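Local coordinates for protein isomaltodextranase (Arthrobacter globiformis, PDB 5AWO) that hydrolyses (1->6)-alpha-D-glucosidic linkages in polysaccharides such as dextran, releasing successive isomaltose units from the non-reducing chain ends, at residues N492-D497 against T569-G574; R531-N536 against N602-E607. All coordinates share one frame; numbering follows the deposited sequence.

Contact 1: residues N492-D497 against T569-G574; sequences NHPGYD and TWDTWG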
loop_
_atom_site.group_PDB
_atom_site.type_symbol
_atom_site.label_atom_id
_atom_site.label_comp_id
_atom_site.label_asym_id
_atom_site.label_seq_id
_atom_site.Cartn_x
_atom_site.Cartn_y
_atom_site.Cartn_z
ATOM N N ASN A 492 -4.685 20.133 17.919
ATOM C CA ASN A 492 -4.184 21.104 18.882
ATOM C C ASN A 492 -4.926 22.436 18.882
ATOM O O ASN A 492 -4.452 23.383 19.514
ATOM C CB ASN A 492 -2.677 21.299 18.727
ATOM C CG ASN A 492 -2.277 21.871 17.392
ATOM O OD1 ASN A 492 -2.993 21.759 16.386
ATOM N ND2 ASN A 492 -1.087 22.479 17.364
ATOM N N HIS A 493 -6.066 22.492 18.198
ATOM C CA HIS A 493 -6.995 23.622 18.293
ATOM C C HIS A 493 -8.401 23.058 18.493
ATOM O O HIS A 493 -8.896 22.334 17.631
ATOM C CB HIS A 493 -6.938 24.483 17.028
ATOM C CG HIS A 493 -5.576 25.036 16.746
ATOM N ND1 HIS A 493 -4.938 25.910 17.603
ATOM C CD2 HIS A 493 -4.725 24.838 15.708
ATOM C CE1 HIS A 493 -3.749 26.216 17.109
ATOM N NE2 HIS A 493 -3.597 25.581 15.962
ATOM N N PRO A 494 -9.068 23.395 19.618
ATOM C CA PRO A 494 -10.395 22.765 19.800
ATOM C C PRO A 494 -11.490 23.172 18.789
ATOM O O PRO A 494 -11.324 24.135 18.027
ATOM C CB PRO A 494 -10.790 23.136 21.243
ATOM C CG PRO A 494 -9.772 24.101 21.746
ATOM C CD PRO A 494 -8.581 24.088 20.826
ATOM N N GLY A 495 -12.592 22.412 18.761
ATOM C CA GLY A 495 -13.761 22.723 17.917
ATOM C C GLY A 495 -13.911 21.863 16.679
ATOM O O GLY A 495 -14.913 21.925 15.963
ATOM N N TYR A 496 -12.889 21.060 16.397
ATOM C CA TYR A 496 -12.979 20.082 15.318
ATOM C C TYR A 496 -14.041 19.018 15.645
ATOM O O TYR A 496 -14.249 18.689 16.800
ATOM C CB TYR A 496 -11.617 19.411 15.090
ATOM C CG TYR A 496 -11.003 18.827 16.332
ATOM C CD1 TYR A 496 -11.348 17.561 16.779
ATOM C CD2 TYR A 496 -10.084 19.544 17.080
ATOM C CE1 TYR A 496 -10.778 17.023 17.902
ATOM C CE2 TYR A 496 -9.533 19.038 18.232
ATOM C CZ TYR A 496 -9.880 17.758 18.646
ATOM O OH TYR A 496 -9.316 17.258 19.778
ATOM N N ASP A 497 -14.711 18.539 14.606
ATOM C CA ASP A 497 -15.528 17.321 14.635
ATOM C C ASP A 497 -14.604 16.101 14.592
ATOM O O ASP A 497 -13.613 16.096 13.869
ATOM C CB ASP A 497 -16.485 17.298 13.439
ATOM C CG ASP A 497 -17.534 18.436 13.491
ATOM O OD1 ASP A 497 -18.016 18.737 14.600
ATOM O OD2 ASP A 497 -17.856 18.980 12.416
ATOM N N THR A 569 -9.635 33.195 15.322
ATOM C CA THR A 569 -8.643 32.398 16.019
ATOM C C THR A 569 -8.559 31.050 15.320
ATOM O O THR A 569 -9.434 30.696 14.554
ATOM C CB THR A 569 -9.035 32.160 17.482
ATOM O OG1 THR A 569 -10.172 31.299 17.530
ATOM C CG2 THR A 569 -9.374 33.492 18.215
ATOM N N TRP A 570 -7.484 30.334 15.592
ATOM C CA TRP A 570 -7.310 28.977 15.073
ATOM C C TRP A 570 -8.329 27.984 15.655
ATOM O O TRP A 570 -8.515 26.922 15.066
ATOM C CB TRP A 570 -5.872 28.497 15.300
ATOM C CG TRP A 570 -4.902 29.089 14.296
ATOM C CD1 TRP A 570 -3.905 29.991 14.556
ATOM C CD2 TRP A 570 -4.857 28.836 12.884
ATOM N NE1 TRP A 570 -3.247 30.311 13.392
ATOM C CE2 TRP A 570 -3.809 29.625 12.350
ATOM C CE3 TRP A 570 -5.602 28.027 12.012
ATOM C CZ2 TRP A 570 -3.482 29.614 10.992
ATOM C CZ3 TRP A 570 -5.278 28.013 10.678
ATOM C CH2 TRP A 570 -4.228 28.801 10.173
ATOM N N ASP A 571 -8.987 28.343 16.769
ATOM C CA ASP A 571 -10.117 27.573 17.357
ATOM C C ASP A 571 -11.481 27.839 16.708
ATOM O O ASP A 571 -12.483 27.249 17.113
ATOM C CB ASP A 571 -10.306 27.922 18.843
ATOM C CG ASP A 571 -9.148 27.521 19.702
ATOM O OD1 ASP A 571 -8.153 26.989 19.164
ATOM O OD2 ASP A 571 -9.232 27.760 20.930
ATOM N N THR A 572 -11.537 28.757 15.750
ATOM C CA THR A 572 -12.757 29.047 15.027
ATOM C C THR A 572 -12.806 28.243 13.732
ATOM O O THR A 572 -11.832 28.227 12.986
ATOM C CB THR A 572 -12.839 30.560 14.684
ATOM O OG1 THR A 572 -12.509 31.321 15.848
ATOM C CG2 THR A 572 -14.213 30.943 14.217
ATOM N N TRP A 573 -13.957 27.633 13.452
ATOM C CA TRP A 573 -14.156 26.823 12.260
ATOM C C TRP A 573 -15.265 27.405 11.394
ATOM O O TRP A 573 -16.313 27.849 11.904
ATOM C CB TRP A 573 -14.475 25.356 12.660
ATOM C CG TRP A 573 -13.361 24.752 13.484
ATOM C CD1 TRP A 573 -13.184 24.854 14.815
ATOM C CD2 TRP A 573 -12.253 23.969 12.995
ATOM N NE1 TRP A 573 -12.030 24.203 15.207
ATOM C CE2 TRP A 573 -11.447 23.648 14.101
ATOM C CE3 TRP A 573 -11.868 23.523 11.733
ATOM C CZ2 TRP A 573 -10.269 22.898 13.982
ATOM C CZ3 TRP A 573 -10.704 22.791 11.615
ATOM C CH2 TRP A 573 -9.921 22.488 12.725
ATOM N N GLY A 574 -15.038 27.422 10.088
ATOM C CA GLY A 574 -16.062 27.806 9.130
ATOM C C GLY A 574 -16.293 26.751 8.071
ATOM O O GLY A 574 -15.579 25.746 8.015
#
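The imidazole of His493 has Trp570 on one face: Trp570 CB lies over the middle of the ring, 3.5 Å from the His493 ring centroid, as a CH-pi contact. Asn492 CG sits toward the rim of the opposite face, and Asp571 OD1 is at the edge. Backbone atoms lie on both faces of the Trp573 indole. Tyr496 N is 3.3 Å above one face of the Trp573 ring, offset toward the rim, with Gly495 O on that side too; Trp570 O lies over the rim of the other, and the carbonyl oxygens of His493 and Pro494 meet the edge in its plane.

Two surface loops of the CBM35 beta-sandwich come together here, one joining strands 488-490 and 501-505, the other leading into strand 574-582. The second is folded into a type I beta turn from Thr569 to Thr572, braced by a hydrogen bond between Thr569 OG1 and Thr572 OG1 at 2.9 Å. The turn presents Trp570 and Asp571 to the first loop. The rings of His493 and Trp570 are nearly parallel, at 23°, but slid apart so that they barely overlap. The Asp571 carboxylate crosses the His493 side chain at about a right angle, its OD1 3.4 Å from Pro494 CD.

Trp573 has its CG anti to its carbonyl carbon (chi1 -59°), which sends the indole toward the 492-497 loop. There Tyr496 CB packs on Trp573 CZ2, while Phe501, on strand 501-505, adds an edge-to-face ring contact. His493 O is buried without a polar partner in the model, 3.9 Å from Trp573 CZ2. Its neighbour along the indole edge fares better: Trp573 NE1 donates to Pro494 O at 2.9 Å, nearly straight at 170°, from a position tilted out of the carbonyl plane.

Contact 2: residues R531-N536 against N602-E607; sequences RYRYAN and NLNWIE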
loop_
_atom_site.group_PDB
_atom_site.type_symbol
_atom_site.label_atom_id
_atom_site.label_comp_id
_atom_site.label_asym_id
_atom_site.label_seq_id
_atom_site.Cartn_x
_atom_site.Cartn_y
_atom_site.Cartn_z
ATOM N N ARG A 531 -18.838 21.171 0.305
ATOM C CA ARG A 531 -18.536 22.020 1.455
ATOM C C ARG A 531 -17.211 21.613 2.101
ATOM O O ARG A 531 -16.863 20.432 2.089
ATOM C CB ARG A 531 -19.669 21.972 2.485
ATOM C CG ARG A 531 -20.958 22.669 2.040
ATOM C CD ARG A 531 -22.067 22.569 3.081
ATOM N NE ARG A 531 -22.541 21.196 3.288
ATOM C CZ ARG A 531 -23.294 20.500 2.433
ATOM N NH1 ARG A 531 -23.709 21.026 1.275
ATOM N NH2 ARG A 531 -23.642 19.248 2.742
ATOM N N TYR A 532 -16.499 22.583 2.670
ATOM C CA TYR A 532 -15.196 22.371 3.310
ATOM C C TYR A 532 -15.210 22.982 4.713
ATOM O O TYR A 532 -15.321 24.210 4.851
ATOM C CB TYR A 532 -14.076 23.051 2.500
ATOM C CG TYR A 532 -14.055 22.833 1.008
ATOM C CD1 TYR A 532 -14.846 23.608 0.146
ATOM C CD2 TYR A 532 -13.177 21.918 0.420
ATOM C CE1 TYR A 532 -14.793 23.428 -1.223
ATOM C CE2 TYR A 532 -13.129 21.722 -0.951
ATOM C CZ TYR A 532 -13.932 22.484 -1.789
ATOM O OH TYR A 532 -13.857 22.271 -3.150
ATOM N N ARG A 533 -15.126 22.168 5.766
ATOM C CA ARG A 533 -15.013 22.714 7.111
ATOM C C ARG A 533 -13.545 22.921 7.418
ATOM O O ARG A 533 -12.743 21.973 7.328
ATOM C CB ARG A 533 -15.684 21.844 8.190
ATOM C CG ARG A 533 -15.799 22.545 9.535
ATOM C CD ARG A 533 -16.679 21.807 10.531
ATOM N NE ARG A 533 -17.037 22.648 11.681
ATOM C CZ ARG A 533 -16.525 22.581 12.908
ATOM N NH1 ARG A 533 -15.601 21.681 13.238
ATOM N NH2 ARG A 533 -16.958 23.403 13.851
ATOM N N TYR A 534 -13.197 24.145 7.799
ATOM C CA TYR A 534 -11.811 24.582 7.845
ATOM C C TYR A 534 -11.568 25.580 8.982
ATOM O O TYR A 534 -12.517 26.165 9.517
ATOM C CB TYR A 534 -11.443 25.250 6.506
ATOM C CG TYR A 534 -11.972 26.672 6.413
ATOM C CD1 TYR A 534 -13.286 26.919 6.035
ATOM C CD2 TYR A 534 -11.174 27.748 6.771
ATOM C CE1 TYR A 534 -13.786 28.217 5.977
ATOM C CE2 TYR A 534 -11.668 29.048 6.722
ATOM C CZ TYR A 534 -12.973 29.263 6.335
ATOM O OH TYR A 534 -13.468 30.562 6.291
ATOM N N ALA A 535 -10.306 25.760 9.350
ATOM C CA ALA A 535 -9.856 26.883 10.189
ATOM C C ALA A 535 -8.801 27.683 9.395
ATOM O O ALA A 535 -8.055 27.120 8.585
ATOM C CB ALA A 535 -9.270 26.398 11.495
ATOM N N ASN A 536 -8.767 28.999 9.620
ATOM C CA ASN A 536 -7.774 29.896 9.005
ATOM C C ASN A 536 -7.698 31.191 9.796
ATOM O O ASN A 536 -8.570 32.047 9.647
ATOM C CB ASN A 536 -8.150 30.234 7.564
ATOM C CG ASN A 536 -7.349 31.411 6.998
ATOM O OD1 ASN A 536 -6.273 31.730 7.484
ATOM N ND2 ASN A 536 -7.880 32.037 5.971
ATOM N N ASN A 602 -6.428 24.773 8.126
ATOM C CA ASN A 602 -6.550 23.416 8.690
ATOM C C ASN A 602 -7.862 22.864 8.171
ATOM O O ASN A 602 -8.856 23.586 8.102
ATOM C CB ASN A 602 -6.527 23.448 10.197
ATOM C CG ASN A 602 -5.164 23.819 10.752
ATOM O OD1 ASN A 602 -4.141 23.554 10.128
ATOM N ND2 ASN A 602 -5.139 24.426 11.935
ATOM N N LEU A 603 -7.892 21.589 7.784
ATOM C CA LEU A 603 -9.065 21.021 7.160
ATOM C C LEU A 603 -9.659 19.929 8.037
ATOM O O LEU A 603 -8.961 18.978 8.394
ATOM C CB LEU A 603 -8.733 20.454 5.778
ATOM C CG LEU A 603 -9.912 19.924 4.977
ATOM C CD1 LEU A 603 -10.832 21.056 4.504
ATOM C CD2 LEU A 603 -9.434 19.108 3.797
ATOM N N ASN A 604 -10.946 20.062 8.360
ATOM C CA ASN A 604 -11.665 19.068 9.163
ATOM C C ASN A 604 -12.367 18.029 8.314
ATOM O O ASN A 604 -12.219 16.825 8.556
ATOM C CB ASN A 604 -12.681 19.782 10.047
ATOM C CG ASN A 604 -13.192 18.921 11.186
ATOM O OD1 ASN A 604 -12.671 17.827 11.501
ATOM N ND2 ASN A 604 -14.191 19.419 11.831
ATOM N N TRP A 605 -13.132 18.451 7.316
ATOM C CA TRP A 605 -13.849 17.540 6.461
ATOM C C TRP A 605 -14.304 18.187 5.181
ATOM O O TRP A 605 -14.263 19.426 5.068
ATOM C CB TRP A 605 -15.032 16.885 7.191
ATOM C CG TRP A 605 -16.053 17.762 7.949
ATOM C CD1 TRP A 605 -16.234 17.791 9.281
ATOM C CD2 TRP A 605 -17.069 18.632 7.392
ATOM N NE1 TRP A 605 -17.288 18.630 9.623
ATOM C CE2 TRP A 605 -17.809 19.153 8.473
ATOM C CE3 TRP A 605 -17.419 19.012 6.095
ATOM C CZ2 TRP A 605 -18.872 20.059 8.291
ATOM C CZ3 TRP A 605 -18.479 19.917 5.920
ATOM C CH2 TRP A 605 -19.182 20.417 7.015
ATOM N N ILE A 606 -14.654 17.374 4.200
ATOM C CA ILE A 606 -15.484 17.818 3.088
ATOM C C ILE A 606 -16.845 17.122 3.160
ATOM O O ILE A 606 -16.989 16.045 3.756
ATOM C CB ILE A 606 -14.839 17.619 1.692
ATOM C CG1 ILE A 606 -14.703 16.133 1.329
ATOM C CG2 ILE A 606 -13.486 18.318 1.614
ATOM C CD1 ILE A 606 -14.343 15.920 -0.115
ATOM N N GLU A 607 -17.851 17.764 2.580
ATOM C CA GLU A 607 -19.174 17.178 2.412
ATOM C C GLU A 607 -19.606 17.314 0.976
ATOM O O GLU A 607 -19.349 18.350 0.341
ATOM C CB GLU A 607 -20.189 17.834 3.334
ATOM C CG GLU A 607 -20.235 17.216 4.709
ATOM C CD GLU A 607 -21.304 17.805 5.587
ATOM O OE1 GLU A 607 -22.113 18.630 5.070
ATOM O OE2 GLU A 607 -21.341 17.440 6.779
#
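Arg533 lays its aliphatic chain over the indole of Trp605. Its CB sits above the six-membered ring of Trp605, 3.5 Å from the centroid of that ring, in a CH-pi contact. CG, anti to the backbone N (chi1 -169°), stands a little farther off, 4.1 Å from Trp605 CE2. CD then comes 3.4 Å from Trp605 NE1, and the guanidinium at the end lies only 20° from the indole plane. Its NH1 donates to Gly495 O, while Trp605 NE1 donates to Asp497 OD2.

The backbones run antiparallel, and Arg533 is the site of a classic beta bulge: its N donates to Trp605 O at 3.0 Å, whereas its O accepts from Asn604 N at 2.8 Å, placing two residues opposite one. At the far end, Arg531 grips Glu607 side-on in a salt bridge. Its NE (3.2 Å) and NH2 (2.9 Å) both donate to Glu607 OE1, and the guanidinium stands almost square to the carboxylate, at 82°. Glu607 OE2 is taken by Arg475, which probably leaves the acid firmly ionised.

On the other face, Tyr532 CD2 packs on Ile606 CG2, and Tyr532 reaches Val546 of strand 542-549 in the other sheet of the sandwich. Within its own sheet, strand 526-535 is flanked by 574-582 and 601-609, and 601-609 pairs further with 501-505 and 473-477.

Contact 1 joins two surface loops beside the sheet that contact 2 belongs to; their centres are about 10 Å apart, and the segments alternate along the chain. Two polar bonds join them: Gly495 O to Arg533 NH1 at 2.8 Å, and Asp497 OD2 to Trp605 NE1 at 2.9 Å. The loop 492-497 is thus held by Trp573 in contact 1 and by Arg533 and Trp605 in contact 2. Trp573 CB also packs 3.4 Å from Arg533 NH2. Both contacts lie in the carbohydrate-binding module, away from the residues assigned as nucleophile, Asp201, and proton donor, Asp262.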